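Local coordinates for SusD homolog (Bacteroides thetaiotaomicron, PDB 3EHM), which probably binds mucin O-glycans as a SusD-like outer-membrane lipoprotein that serves glycan utilization in this gut symbiont, at residues P48-D56 / N89-S97; I64-W73 / N268-I276. All blocks are in the same frame, centred on the assembly; numbering follows the deposited sequence.

Interaction 1 of 2, residues P48-D56 / N89-S97; sequences PGNDLQNTD and NYAYQNFYS
With its CG anti to the backbone N (chi1 -173°), Y90 reaches from helix 85-110 to helix 47-57, where D51, its CG lying beside its own backbone N, turns a carboxylate to meet the phenol. Y90 OH donates to D51 OD2 at 2.4 Å, a very short separation whose exact value is doubtful. The two side chains cross at about a right angle, the carboxylate set steeply against the ring. N54 slides past the same ring in the opposite direction; the amide and ring planes are only 25° apart, and N54 CG comes within 3.6 Å of Y90 CD2.

N54 OD1 accepts from N94 ND2 at 2.9 Å. It lies in the amide plane of N94, whereas the donor is tilted out of the carbonyl plane of N54. N94 ND2 also sits 3.3 Å above the plane of the Y90 ring, over its centre, so this NH2 group lies both against the tyrosine and against the asparagine opposite. E78 OE2 accepts from N54 ND2; with both ends of its amide engaged, N54 is fixed in rotation.

Farther along the helices the contact becomes apolar. T55 CG2 lies over one face of F95, 4.0 Å from the ring centroid in a CH-pi contact, and also touches N94 CB at 3.4 Å. T55 OG1 instead donates to D56 OD1, which forms a salt bridge with R135.

The helix axes approach to 9.6 Å at 96°, a nearly perpendicular crossing unlike the antiparallel pairing within a tetratricopeptide repeat. Beyond it, F95 packs on R135 and V139 of helix 116-140 and on V450 of helix 449-459, while A91 meets F140.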
ATOM      1  N   PRO A  48      -5.044 -12.927  12.169  1.00 14.32           N
ATOM      2  CA  PRO A  48      -5.022 -11.874  11.151  1.00 12.92           C
ATOM      3  C   PRO A  48      -3.719 -11.084  11.178  1.00 13.11           C
ATOM      4  O   PRO A  48      -3.272 -10.579  10.148  1.00 13.61           O
ATOM      5  CB  PRO A  48      -6.234 -11.023  11.515  1.00 14.84           C
ATOM      6  CG  PRO A  48      -7.180 -12.045  12.091  1.00 14.76           C
ATOM      7  CD  PRO A  48      -6.272 -12.849  12.979  1.00 12.75           C
ATOM      8  N   GLY A  49      -3.117 -10.988  12.361  1.00 13.06           N
ATOM      9  CA  GLY A  49      -1.861 -10.270  12.512  1.00 12.10           C
ATOM     10  C   GLY A  49      -0.717 -10.968  11.797  1.00 11.71           C
ATOM     11  O   GLY A  49       0.173 -10.313  11.248  1.00 10.73           O
ATOM     12  N   ASN A  50      -0.722 -12.298  11.807  1.00 12.25           N
ATOM     13  CA  ASN A  50       0.320 -13.037  11.108  1.00 11.61           C
ATOM     14  C   ASN A  50       0.148 -12.736   9.619  1.00 11.52           C
ATOM     15  O   ASN A  50       1.125 -12.566   8.893  1.00 12.42           O
ATOM     16  CB  ASN A  50       0.193 -14.555  11.337  1.00 12.26           C
ATOM     17  CG  ASN A  50       0.524 -14.977  12.766  1.00 15.84           C
ATOM     18  OD1 ASN A  50       1.187 -14.252  13.507  1.00 14.18           O
ATOM     19  ND2 ASN A  50       0.076 -16.172  13.146  1.00 14.75           N
ATOM     20  N   ASP A  51      -1.103 -12.655   9.172  1.00 11.00           N
ATOM     21  CA  ASP A  51      -1.380 -12.378   7.765  1.00 12.24           C
ATOM     22  C   ASP A  51      -0.889 -10.983   7.367  1.00 11.77           C
ATOM     23  O   ASP A  51      -0.275 -10.814   6.317  1.00 12.38           O
ATOM     24  CB  ASP A  51      -2.880 -12.484   7.481  1.00 14.11           C
ATOM     25  CG  ASP A  51      -3.426 -13.892   7.674  1.00 15.92           C
ATOM     26  OD1 ASP A  51      -4.657 -14.057   7.562  1.00 16.85           O
ATOM     27  OD2 ASP A  51      -2.643 -14.830   7.927  1.00 13.94           O
ATOM     28  N   LEU A  52      -1.166  -9.989   8.207  1.00 13.02           N
ATOM     29  CA  LEU A  52      -0.752  -8.612   7.926  1.00 13.39           C
ATOM     30  C   LEU A  52       0.768  -8.490   7.867  1.00 12.93           C
ATOM     31  O   LEU A  52       1.305  -7.642   7.153  1.00 11.47           O
ATOM     32  CB  LEU A  52      -1.300  -7.664   8.991  1.00 13.02           C
ATOM     33  CG  LEU A  52      -1.086  -6.179   8.689  1.00 14.88           C
ATOM     34  CD1 LEU A  52      -1.905  -5.797   7.458  1.00 10.44           C
ATOM     35  CD2 LEU A  52      -1.500  -5.343   9.884  1.00 12.70           C
ATOM     36  N   GLN A  53       1.463  -9.329   8.629  1.00 13.59           N
ATOM     37  CA  GLN A  53       2.924  -9.317   8.613  1.00 13.98           C
ATOM     38  C   GLN A  53       3.389  -9.649   7.202  1.00 14.22           C
ATOM     39  O   GLN A  53       4.272  -8.992   6.638  1.00 13.29           O
ATOM     40  CB  GLN A  53       3.485 -10.373   9.567  1.00 14.36           C
ATOM     41  CG  GLN A  53       3.817  -9.868  10.952  1.00 11.87           C
ATOM     42  CD  GLN A  53       4.650 -10.865  11.736  1.00 15.55           C
ATOM     43  OE1 GLN A  53       5.379 -10.492  12.658  1.00 19.06           O
ATOM     44  NE2 GLN A  53       4.543 -12.139  11.378  1.00 11.43           N
ATOM     45  N   ASN A  54       2.766 -10.680   6.643  1.00 14.05           N
ATOM     46  CA  ASN A  54       3.073 -11.185   5.312  1.00 14.60           C
ATOM     47  C   ASN A  54       2.777 -10.184   4.199  1.00 14.67           C
ATOM     48  O   ASN A  54       3.547 -10.060   3.246  1.00 14.36           O
ATOM     49  CB  ASN A  54       2.277 -12.478   5.078  1.00 14.66           C
ATOM     50  CG  ASN A  54       2.504 -13.072   3.699  1.00 16.36           C
ATOM     51  OD1 ASN A  54       1.550 -13.321   2.954  1.00 14.44           O
ATOM     52  ND2 ASN A  54       3.763 -13.316   3.356  1.00 16.70           N
ATOM     53  N   THR A  55       1.672  -9.456   4.325  1.00 14.36           N
ATOM     54  CA  THR A  55       1.286  -8.498   3.294  1.00 15.48           C
ATOM     55  C   THR A  55       1.836  -7.086   3.466  1.00 15.96           C
ATOM     56  O   THR A  55       2.270  -6.467   2.495  1.00 15.46           O
ATOM     57  CB  THR A  55      -0.253  -8.371   3.199  1.00 16.07           C
ATOM     58  OG1 THR A  55      -0.758  -7.749   4.389  1.00 13.30           O
ATOM     59  CG2 THR A  55      -0.898  -9.739   3.047  1.00 17.06           C
ATOM     60  N   ASP A  56       1.832  -6.589   4.701  1.00 15.62           N
ATOM     61  CA  ASP A  56       2.252  -5.218   4.972  1.00 16.41           C
ATOM     62  C   ASP A  56       3.448  -4.930   5.881  1.00 15.46           C
ATOM     63  O   ASP A  56       4.332  -4.147   5.529  1.00 16.36           O
ATOM     64  CB  ASP A  56       1.063  -4.439   5.560  1.00 17.46           C
ATOM     65  CG  ASP A  56      -0.058  -4.201   4.558  1.00 21.14           C
ATOM     66  OD1 ASP A  56      -0.566  -5.165   3.940  1.00 17.09           O
ATOM     67  OD2 ASP A  56      -0.446  -3.024   4.408  1.00 25.33           O
ATOM     68  N   ASN A  89       3.078 -18.956  -1.108  1.00 13.34           N
ATOM     69  CA  ASN A  89       1.767 -19.585  -1.184  1.00 14.90           C
ATOM     70  C   ASN A  89       0.885 -18.831  -0.188  1.00 14.68           C
ATOM     71  O   ASN A  89      -0.296 -18.565  -0.438  1.00 13.51           O
ATOM     72  CB  ASN A  89       1.871 -21.055  -0.784  1.00 19.05           C
ATOM     73  CG  ASN A  89       0.522 -21.689  -0.549  1.00 22.66           C
ATOM     74  OD1 ASN A  89       0.196 -22.089   0.571  1.00 26.45           O
ATOM     75  ND2 ASN A  89      -0.278 -21.782  -1.602  1.00 25.14           N
ATOM     76  N   TYR A  90       1.487 -18.476   0.941  1.00 14.35           N
ATOM     77  CA  TYR A  90       0.801 -17.745   2.001  1.00 14.08           C
ATOM     78  C   TYR A  90       0.393 -16.370   1.467  1.00 14.90           C
ATOM     79  O   TYR A  90      -0.723 -15.910   1.704  1.00 14.60           O
ATOM     80  CB  TYR A  90       1.744 -17.616   3.200  1.00 14.86           C
ATOM     81  CG  TYR A  90       1.148 -17.024   4.460  1.00 14.38           C
ATOM     82  CD1 TYR A  90      -0.150 -17.335   4.867  1.00 16.90           C
ATOM     83  CD2 TYR A  90       1.922 -16.218   5.293  1.00 16.79           C
ATOM     84  CE1 TYR A  90      -0.662 -16.856   6.082  1.00 17.90           C
ATOM     85  CE2 TYR A  90       1.430 -15.741   6.503  1.00 17.90           C
ATOM     86  CZ  TYR A  90       0.140 -16.062   6.895  1.00 17.97           C
ATOM     87  OH  TYR A  90      -0.325 -15.599   8.109  1.00 17.53           O
ATOM     88  N   ALA A  91       1.300 -15.736   0.726  1.00 14.11           N
ATOM     89  CA  ALA A  91       1.049 -14.422   0.146  1.00 12.44           C
ATOM     90  C   ALA A  91      -0.079 -14.485  -0.882  1.00 12.37           C
ATOM     91  O   ALA A  91      -0.931 -13.600  -0.936  1.00 10.67           O
ATOM     92  CB  ALA A  91       2.319 -13.889  -0.506  1.00 11.35           C
ATOM     93  N   TYR A  92      -0.079 -15.531  -1.700  1.00 13.47           N
ATOM     94  CA  TYR A  92      -1.123 -15.687  -2.706  1.00 14.27           C
ATOM     95  C   TYR A  92      -2.474 -15.778  -1.998  1.00 12.37           C
ATOM     96  O   TYR A  92      -3.477 -15.258  -2.484  1.00 12.64           O
ATOM     97  CB  TYR A  92      -0.889 -16.952  -3.533  1.00 14.53           C
ATOM     98  CG  TYR A  92      -1.765 -17.047  -4.766  1.00 16.99           C
ATOM     99  CD1 TYR A  92      -1.495 -16.280  -5.897  1.00 19.00           C
ATOM    100  CD2 TYR A  92      -2.848 -17.920  -4.807  1.00 20.27           C
ATOM    101  CE1 TYR A  92      -2.284 -16.385  -7.045  1.00 21.49           C
ATOM    102  CE2 TYR A  92      -3.643 -18.034  -5.949  1.00 20.94           C
ATOM    103  CZ  TYR A  92      -3.356 -17.266  -7.063  1.00 21.86           C
ATOM    104  OH  TYR A  92      -4.132 -17.388  -8.199  1.00 23.05           O
ATOM    105  N   GLN A  93      -2.501 -16.437  -0.846  1.00 12.73           N
ATOM    106  CA  GLN A  93      -3.747 -16.562  -0.098  1.00 13.08           C
ATOM    107  C   GLN A  93      -4.188 -15.201   0.444  1.00 12.67           C
ATOM    108  O   GLN A  93      -5.346 -14.805   0.298  1.00 10.88           O
ATOM    109  CB  GLN A  93      -3.581 -17.532   1.079  1.00 16.36           C
ATOM    110  CG  GLN A  93      -3.140 -18.941   0.700  1.00 20.60           C
ATOM    111  CD  GLN A  93      -2.966 -19.841   1.917  1.00 23.92           C
ATOM    112  OE1 GLN A  93      -2.516 -19.399   2.976  1.00 26.85           O
ATOM    113  NE2 GLN A  93      -3.310 -21.112   1.763  1.00 26.69           N
ATOM    114  N   ASN A  94      -3.254 -14.491   1.070  1.00 12.13           N
ATOM    115  CA  ASN A  94      -3.551 -13.196   1.672  1.00 13.21           C
ATOM    116  C   ASN A  94      -3.842 -12.069   0.689  1.00 12.57           C
ATOM    117  O   ASN A  94      -4.532 -11.110   1.035  1.00 13.39           O
ATOM    118  CB  ASN A  94      -2.415 -12.788   2.619  1.00 11.65           C
ATOM    119  CG  ASN A  94      -2.258 -13.750   3.786  1.00 15.17           C
ATOM    120  OD1 ASN A  94      -3.247 -14.253   4.328  1.00 13.97           O
ATOM    121  ND2 ASN A  94      -1.018 -14.001   4.185  1.00 12.11           N
ATOM    122  N   PHE A  95      -3.323 -12.176  -0.530  1.00 12.91           N
ATOM    123  CA  PHE A  95      -3.555 -11.143  -1.534  1.00 12.05           C
ATOM    124  C   PHE A  95      -4.635 -11.502  -2.553  1.00 12.52           C
ATOM    125  O   PHE A  95      -5.273 -10.611  -3.110  1.00 14.19           O
ATOM    126  CB  PHE A  95      -2.259 -10.826  -2.299  1.00 12.28           C
ATOM    127  CG  PHE A  95      -1.313  -9.912  -1.566  1.00 13.23           C
ATOM    128  CD1 PHE A  95      -0.036 -10.345  -1.216  1.00 12.67           C
ATOM    129  CD2 PHE A  95      -1.688  -8.608  -1.249  1.00 14.28           C
ATOM    130  CE1 PHE A  95       0.858  -9.493  -0.563  1.00 14.07           C
ATOM    131  CE2 PHE A  95      -0.800  -7.744  -0.596  1.00 14.87           C
ATOM    132  CZ  PHE A  95       0.476  -8.189  -0.252  1.00 12.47           C
ATOM    133  N   TYR A  96      -4.851 -12.793  -2.799  1.00 12.40           N
ATOM    134  CA  TYR A  96      -5.831 -13.187  -3.812  1.00 13.79           C
ATOM    135  C   TYR A  96      -6.880 -14.245  -3.475  1.00 14.74           C
ATOM    136  O   TYR A  96      -8.075 -13.977  -3.571  1.00 13.90           O
ATOM    137  CB  TYR A  96      -5.096 -13.638  -5.085  1.00 15.65           C
ATOM    138  CG  TYR A  96      -6.005 -14.100  -6.216  1.00 16.24           C
ATOM    139  CD1 TYR A  96      -6.546 -13.188  -7.124  1.00 16.94           C
ATOM    140  CD2 TYR A  96      -6.333 -15.449  -6.366  1.00 16.72           C
ATOM    141  CE1 TYR A  96      -7.394 -13.610  -8.162  1.00 16.35           C
ATOM    142  CE2 TYR A  96      -7.182 -15.881  -7.391  1.00 18.38           C
ATOM    143  CZ  TYR A  96      -7.707 -14.957  -8.285  1.00 16.45           C
ATOM    144  OH  TYR A  96      -8.543 -15.385  -9.296  1.00 15.08           O
ATOM    145  N   SER A  97      -6.440 -15.441  -3.092  1.00 14.80           N
ATOM    146  CA  SER A  97      -7.373 -16.534  -2.840  1.00 15.52           C
ATOM    147  C   SER A  97      -8.317 -16.467  -1.644  1.00 15.89           C
ATOM    148  O   SER A  97      -9.443 -16.958  -1.740  1.00 14.74           O
ATOM    149  CB  SER A  97      -6.619 -17.873  -2.828  1.00 16.35           C
ATOM    150  OG  SER A  97      -5.741 -17.980  -1.722  1.00 21.27           O
TER

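Interaction 2 of 2, residues I64-W73 / N268-I276; sequences IGYFGNNNNW and NETRMGATI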
ATOM      1  N   ILE A  64      10.139  -0.498   1.969  1.00 14.14           N
ATOM      2  CA  ILE A  64      10.113   0.951   1.774  1.00 14.57           C
ATOM      3  C   ILE A  64      10.385   1.797   3.010  1.00 13.91           C
ATOM      4  O   ILE A  64      10.295   3.019   2.959  1.00 13.45           O
ATOM      5  CB  ILE A  64       8.777   1.404   1.170  1.00 16.46           C
ATOM      6  CG1 ILE A  64       7.639   1.078   2.141  1.00 17.70           C
ATOM      7  CG2 ILE A  64       8.578   0.751  -0.192  1.00 16.10           C
ATOM      8  CD1 ILE A  64       6.273   1.356   1.595  1.00 19.18           C
ATOM      9  N   GLY A  65      10.687   1.156   4.129  1.00 14.36           N
ATOM     10  CA  GLY A  65      11.020   1.918   5.317  1.00 14.40           C
ATOM     11  C   GLY A  65       9.921   2.477   6.193  1.00 13.90           C
ATOM     12  O   GLY A  65      10.187   3.380   6.997  1.00 13.38           O
ATOM     13  N   TYR A  66       8.694   1.992   6.034  1.00 13.44           N
ATOM     14  CA  TYR A  66       7.605   2.436   6.904  1.00 13.48           C
ATOM     15  C   TYR A  66       7.917   1.784   8.250  1.00 13.40           C
ATOM     16  O   TYR A  66       7.738   2.382   9.313  1.00 13.46           O
ATOM     17  CB  TYR A  66       6.248   1.890   6.436  1.00 14.40           C
ATOM     18  CG  TYR A  66       5.438   2.767   5.506  1.00 13.42           C
ATOM     19  CD1 TYR A  66       4.165   2.368   5.105  1.00 13.22           C
ATOM     20  CD2 TYR A  66       5.925   3.986   5.037  1.00 12.32           C
ATOM     21  CE1 TYR A  66       3.393   3.153   4.262  1.00 12.14           C
ATOM     22  CE2 TYR A  66       5.156   4.787   4.189  1.00 11.95           C
ATOM     23  CZ  TYR A  66       3.891   4.360   3.808  1.00 11.71           C
ATOM     24  OH  TYR A  66       3.114   5.126   2.977  1.00 11.17           O
ATOM     25  N   PHE A  67       8.383   0.539   8.179  1.00 12.61           N
ATOM     26  CA  PHE A  67       8.711  -0.241   9.369  1.00 12.22           C
ATOM     27  C   PHE A  67      10.101  -0.843   9.284  1.00 11.79           C
ATOM     28  O   PHE A  67      10.705  -0.895   8.212  1.00 10.65           O
ATOM     29  CB  PHE A  67       7.720  -1.401   9.550  1.00 12.75           C
ATOM     30  CG  PHE A  67       6.285  -1.009   9.393  1.00 11.16           C
ATOM     31  CD1 PHE A  67       5.552  -1.444   8.294  1.00 11.96           C
ATOM     32  CD2 PHE A  67       5.673  -0.184  10.324  1.00 10.88           C
ATOM     33  CE1 PHE A  67       4.223  -1.060   8.123  1.00 12.11           C
ATOM     34  CE2 PHE A  67       4.346   0.207  10.164  1.00 13.89           C
ATOM     35  CZ  PHE A  67       3.619  -0.232   9.060  1.00 12.52           C
ATOM     36  N   GLY A  68      10.579  -1.308  10.434  1.00 12.57           N
ATOM     37  CA  GLY A  68      11.870  -1.960  10.539  1.00 13.83           C
ATOM     38  C   GLY A  68      11.600  -3.211  11.357  1.00 14.10           C
ATOM     39  O   GLY A  68      10.823  -3.154  12.309  1.00 15.66           O
ATOM     40  N   ASN A  69      12.214  -4.336  10.996  1.00 14.03           N
ATOM     41  CA  ASN A  69      11.985  -5.587  11.719  1.00 13.26           C
ATOM     42  C   ASN A  69      13.006  -5.864  12.823  1.00 14.04           C
ATOM     43  O   ASN A  69      14.214  -5.730  12.612  1.00 14.16           O
ATOM     44  CB  ASN A  69      12.017  -6.789  10.763  1.00 12.74           C
ATOM     45  CG  ASN A  69      11.035  -6.670   9.611  1.00 14.37           C
ATOM     46  OD1 ASN A  69       9.860  -6.348   9.803  1.00 14.18           O
ATOM     47  ND2 ASN A  69      11.512  -6.955   8.401  1.00 12.76           N
ATOM     48  N   ASN A  70      12.515  -6.260  13.995  1.00 13.10           N
ATOM     49  CA  ASN A  70      13.386  -6.623  15.112  1.00 13.19           C
ATOM     50  C   ASN A  70      13.537  -8.140  15.006  1.00 13.21           C
ATOM     51  O   ASN A  70      13.199  -8.885  15.929  1.00 14.82           O
ATOM     52  CB  ASN A  70      12.740  -6.235  16.449  1.00 13.86           C
ATOM     53  CG  ASN A  70      13.510  -6.757  17.657  1.00 13.57           C
ATOM     54  OD1 ASN A  70      14.730  -6.941  17.609  1.00 12.55           O
ATOM     55  ND2 ASN A  70      12.795  -6.977  18.757  1.00 11.65           N
ATOM     56  N   ASN A  71      14.041  -8.585  13.858  1.00 13.66           N
ATOM     57  CA  ASN A  71      14.226 -10.008  13.588  1.00 15.20           C
ATOM     58  C   ASN A  71      14.731 -10.165  12.155  1.00 14.69           C
ATOM     59  O   ASN A  71      14.617  -9.245  11.354  1.00 16.06           O
ATOM     60  CB  ASN A  71      12.873 -10.728  13.739  1.00 14.97           C
ATOM     61  CG  ASN A  71      13.013 -12.224  13.953  1.00 15.98           C
ATOM     62  OD1 ASN A  71      12.069 -12.885  14.397  1.00 18.56           O
ATOM     63  ND2 ASN A  71      14.178 -12.768  13.635  1.00 13.00           N
ATOM     64  N   ASN A  72      15.309 -11.320  11.839  1.00 14.07           N
ATOM     65  CA  ASN A  72      15.762 -11.583  10.480  1.00 15.19           C
ATOM     66  C   ASN A  72      15.235 -12.949  10.056  1.00 15.19           C
ATOM     67  O   ASN A  72      15.431 -13.379   8.919  1.00 16.18           O
ATOM     68  CB  ASN A  72      17.295 -11.532  10.365  1.00 15.18           C
ATOM     69  CG  ASN A  72      17.994 -12.591  11.196  1.00 17.67           C
ATOM     70  OD1 ASN A  72      17.369 -13.527  11.701  1.00 18.58           O
ATOM     71  ND2 ASN A  72      19.310 -12.451  11.330  1.00 16.85           N
ATOM     72  N   TRP A  73      14.543 -13.612  10.981  1.00 15.74           N
ATOM     73  CA  TRP A  73      13.955 -14.931  10.746  1.00 17.38           C
ATOM     74  C   TRP A  73      14.950 -15.904  10.119  1.00 18.04           C
ATOM     75  O   TRP A  73      14.575 -16.780   9.339  1.00 17.87           O
ATOM     76  CB  TRP A  73      12.715 -14.799   9.855  1.00 16.16           C
ATOM     77  CG  TRP A  73      11.577 -14.090  10.531  1.00 17.21           C
ATOM     78  CD1 TRP A  73      10.608 -14.651  11.318  1.00 16.82           C
ATOM     79  CD2 TRP A  73      11.318 -12.682  10.519  1.00 16.09           C
ATOM     80  NE1 TRP A  73       9.763 -13.679  11.798  1.00 16.32           N
ATOM     81  CE2 TRP A  73      10.176 -12.460  11.324  1.00 17.52           C
ATOM     82  CE3 TRP A  73      11.938 -11.585   9.909  1.00 16.48           C
ATOM     83  CZ2 TRP A  73       9.643 -11.183  11.534  1.00 16.30           C
ATOM     84  CZ3 TRP A  73      11.404 -10.309  10.120  1.00 13.98           C
ATOM     85  CH2 TRP A  73      10.268 -10.124  10.927  1.00 14.95           C
ATOM     86  N   ASN A 268       6.884  -8.276  19.187  1.00 15.13           N
ATOM     87  CA  ASN A 268       7.923  -7.261  19.325  1.00 15.14           C
ATOM     88  C   ASN A 268       8.826  -7.267  18.100  1.00 15.69           C
ATOM     89  O   ASN A 268      10.051  -7.159  18.215  1.00 15.47           O
ATOM     90  CB  ASN A 268       8.753  -7.528  20.582  1.00 16.30           C
ATOM     91  CG  ASN A 268       7.982  -7.250  21.847  1.00 15.61           C
ATOM     92  OD1 ASN A 268       7.841  -8.120  22.710  1.00 18.30           O
ATOM     93  ND2 ASN A 268       7.469  -6.034  21.965  1.00 10.90           N
ATOM     94  N   GLU A 269       8.211  -7.380  16.927  1.00 16.11           N
ATOM     95  CA  GLU A 269       8.957  -7.436  15.679  1.00 16.41           C
ATOM     96  C   GLU A 269       8.794  -6.216  14.773  1.00 16.47           C
ATOM     97  O   GLU A 269       9.689  -5.902  13.998  1.00 19.56           O
ATOM     98  CB  GLU A 269       8.586  -8.719  14.916  1.00 17.20           C
ATOM     99  CG  GLU A 269       8.878  -9.994  15.722  1.00 18.43           C
ATOM    100  CD  GLU A 269       8.451 -11.279  15.023  1.00 20.73           C
ATOM    101  OE1 GLU A 269       7.360 -11.304  14.415  1.00 19.87           O
ATOM    102  OE2 GLU A 269       9.205 -12.272  15.100  1.00 20.42           O
ATOM    103  N   THR A 270       7.667  -5.519  14.863  1.00 16.60           N
ATOM    104  CA  THR A 270       7.468  -4.350  14.014  1.00 14.33           C
ATOM    105  C   THR A 270       7.747  -3.035  14.730  1.00 12.87           C
ATOM    106  O   THR A 270       7.140  -2.727  15.751  1.00 12.90           O
ATOM    107  CB  THR A 270       6.046  -4.329  13.426  1.00 14.72           C
ATOM    108  OG1 THR A 270       5.892  -5.446  12.543  1.00 14.45           O
ATOM    109  CG2 THR A 270       5.806  -3.039  12.643  1.00 14.07           C
ATOM    110  N   ARG A 271       8.669  -2.260  14.164  1.00 11.51           N
ATOM    111  CA  ARG A 271       9.074  -0.979  14.731  1.00 12.80           C
ATOM    112  C   ARG A 271       9.127   0.093  13.639  1.00 13.86           C
ATOM    113  O   ARG A 271       8.894  -0.199  12.465  1.00 13.62           O
ATOM    114  CB  ARG A 271      10.446  -1.139  15.390  1.00 11.57           C
ATOM    115  CG  ARG A 271      10.469  -2.151  16.550  1.00 11.38           C
ATOM    116  CD  ARG A 271       9.736  -1.586  17.759  1.00 12.53           C
ATOM    117  NE  ARG A 271       9.748  -2.461  18.933  1.00 11.92           N
ATOM    118  CZ  ARG A 271       8.759  -3.287  19.268  1.00 15.24           C
ATOM    119  NH1 ARG A 271       7.668  -3.369  18.515  1.00 11.26           N
ATOM    120  NH2 ARG A 271       8.841  -4.007  20.381  1.00 13.18           N
HETATM  121  N   MSE A 272       9.427   1.331  14.029  1.00 13.44           N
HETATM  122  CA  MSE A 272       9.506   2.447  13.081  1.00 13.33           C
HETATM  123  C   MSE A 272      10.651   2.263  12.084  1.00 12.65           C
HETATM  124  O   MSE A 272      11.781   1.968  12.473  1.00 13.00           O
HETATM  125  CB  MSE A 272       9.693   3.769  13.838  1.00 14.21           C
HETATM  126  CG  MSE A 272       9.753   5.005  12.943  1.00 15.30           C
HETATM  127 SE   MSE A 272      10.081   6.631  13.961  1.00 24.25          SE
HETATM  128  CE  MSE A 272      11.867   6.228  14.586  1.00 14.00           C
ATOM    129  N   GLY A 273      10.347   2.445  10.803  1.00 11.53           N
ATOM    130  CA  GLY A 273      11.345   2.291   9.756  1.00 13.18           C
ATOM    131  C   GLY A 273      12.266   3.485   9.583  1.00 12.75           C
ATOM    132  O   GLY A 273      11.880   4.621   9.852  1.00 13.04           O
ATOM    133  N   ALA A 274      13.482   3.227   9.108  1.00 13.31           N
ATOM    134  CA  ALA A 274      14.483   4.278   8.919  1.00 13.77           C
ATOM    135  C   ALA A 274      14.103   5.296   7.856  1.00 12.91           C
ATOM    136  O   ALA A 274      14.273   6.498   8.049  1.00 11.05           O
ATOM    137  CB  ALA A 274      15.829   3.655   8.576  1.00 12.96           C
ATOM    138  N   THR A 275      13.582   4.819   6.735  1.00 13.05           N
ATOM    139  CA  THR A 275      13.201   5.721   5.658  1.00 13.57           C
ATOM    140  C   THR A 275      12.155   6.749   6.083  1.00 12.68           C
ATOM    141  O   THR A 275      12.365   7.952   5.938  1.00 12.44           O
ATOM    142  CB  THR A 275      12.664   4.943   4.446  1.00 12.12           C
ATOM    143  OG1 THR A 275      13.655   4.005   4.008  1.00 14.31           O
ATOM    144  CG2 THR A 275      12.341   5.906   3.303  1.00 14.55           C
ATOM    145  N   ILE A 276      11.028   6.290   6.616  1.00 11.50           N
ATOM    146  CA  ILE A 276      10.003   7.236   7.011  1.00 11.77           C
ATOM    147  C   ILE A 276      10.508   8.142   8.138  1.00 10.01           C
ATOM    148  O   ILE A 276      10.167   9.319   8.193  1.00  9.95           O
ATOM    149  CB  ILE A 276       8.686   6.513   7.405  1.00 11.97           C
ATOM    150  CG1 ILE A 276       7.554   7.539   7.510  1.00 13.92           C
ATOM    151  CG2 ILE A 276       8.860   5.736   8.705  1.00 11.69           C
ATOM    152  CD1 ILE A 276       6.180   6.914   7.690  1.00 13.64           C
TER
HETATM  153  O   HOH W   1      13.229   0.228   7.948  1.00 15.26           O
HETATM  154  O   HOH W   2       7.732  -4.970  10.668  1.00 14.37           O
HETATM  155  O   HOH W   3       8.079 -14.315  13.865  1.00 29.50           O
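G68 and R271 form the hydrogen-bonded pair at the middle of a short two-stranded antiparallel ribbon, strand 67-69 against strand 270-272. G68 N donates to R271 O at 2.9 Å and R271 N to G68 O at 3.0 Å. Backbone bonds continue beyond the strands: N70 N reaches E269 O at one end, while at the other G273 N binds Y66 O and I276 N binds G65 O. Here G65, which closes the preceding helix in a Schellman motif, meets the start of helix 274-282, with G273 at its N-cap. The fit calls for glycines, since a CB on G65 would run into T275 and one on G273 into G65 O.

Among side chains, N70 turns its CG anti to the backbone N (chi1 172°), and ND2 donates to N268 O at 2.8 Å, nearly along the C=O axis; S319 O accepts from the same ND2. A leucine in its place would remove this amide and is likely to leave both carbonyls without their donor.

Apolar contacts are fewer: T270 CG2 lies 3.7 Å from F67 CD2, and I276 CD1 touches Y66 CD2.

Three waters also bridge the segments. One joins F67 O to A274 N, another N69 OD1 to T270 OG1, which also hydrogen-bonds to S263 OG, and a third accepts from W73 NE1 at 2.7 Å and donates to E269 OE2 at 2.6 Å.

Both contacts are largely buried, with centres about 18 Å apart, and their segments alternate along the chain. Interaction 1 joins two helices with hydrogen bonds between side chains only; its polar part runs from partly exposed Y90 and D51 to the buried N54–N94 pair, and it turns apolar at T55 and F95. Interaction 2 buries more surface, 661 against 384 Å², and is held mainly by main-chain bonds and waters, tying a loop and strand to a segment almost 200 residues later. Helix 47-57 connects them: it carries one half of interaction 1, while its L57 touches F67 and T270 of interaction 2, and D56 O lies 4.0 Å from F67 CE1.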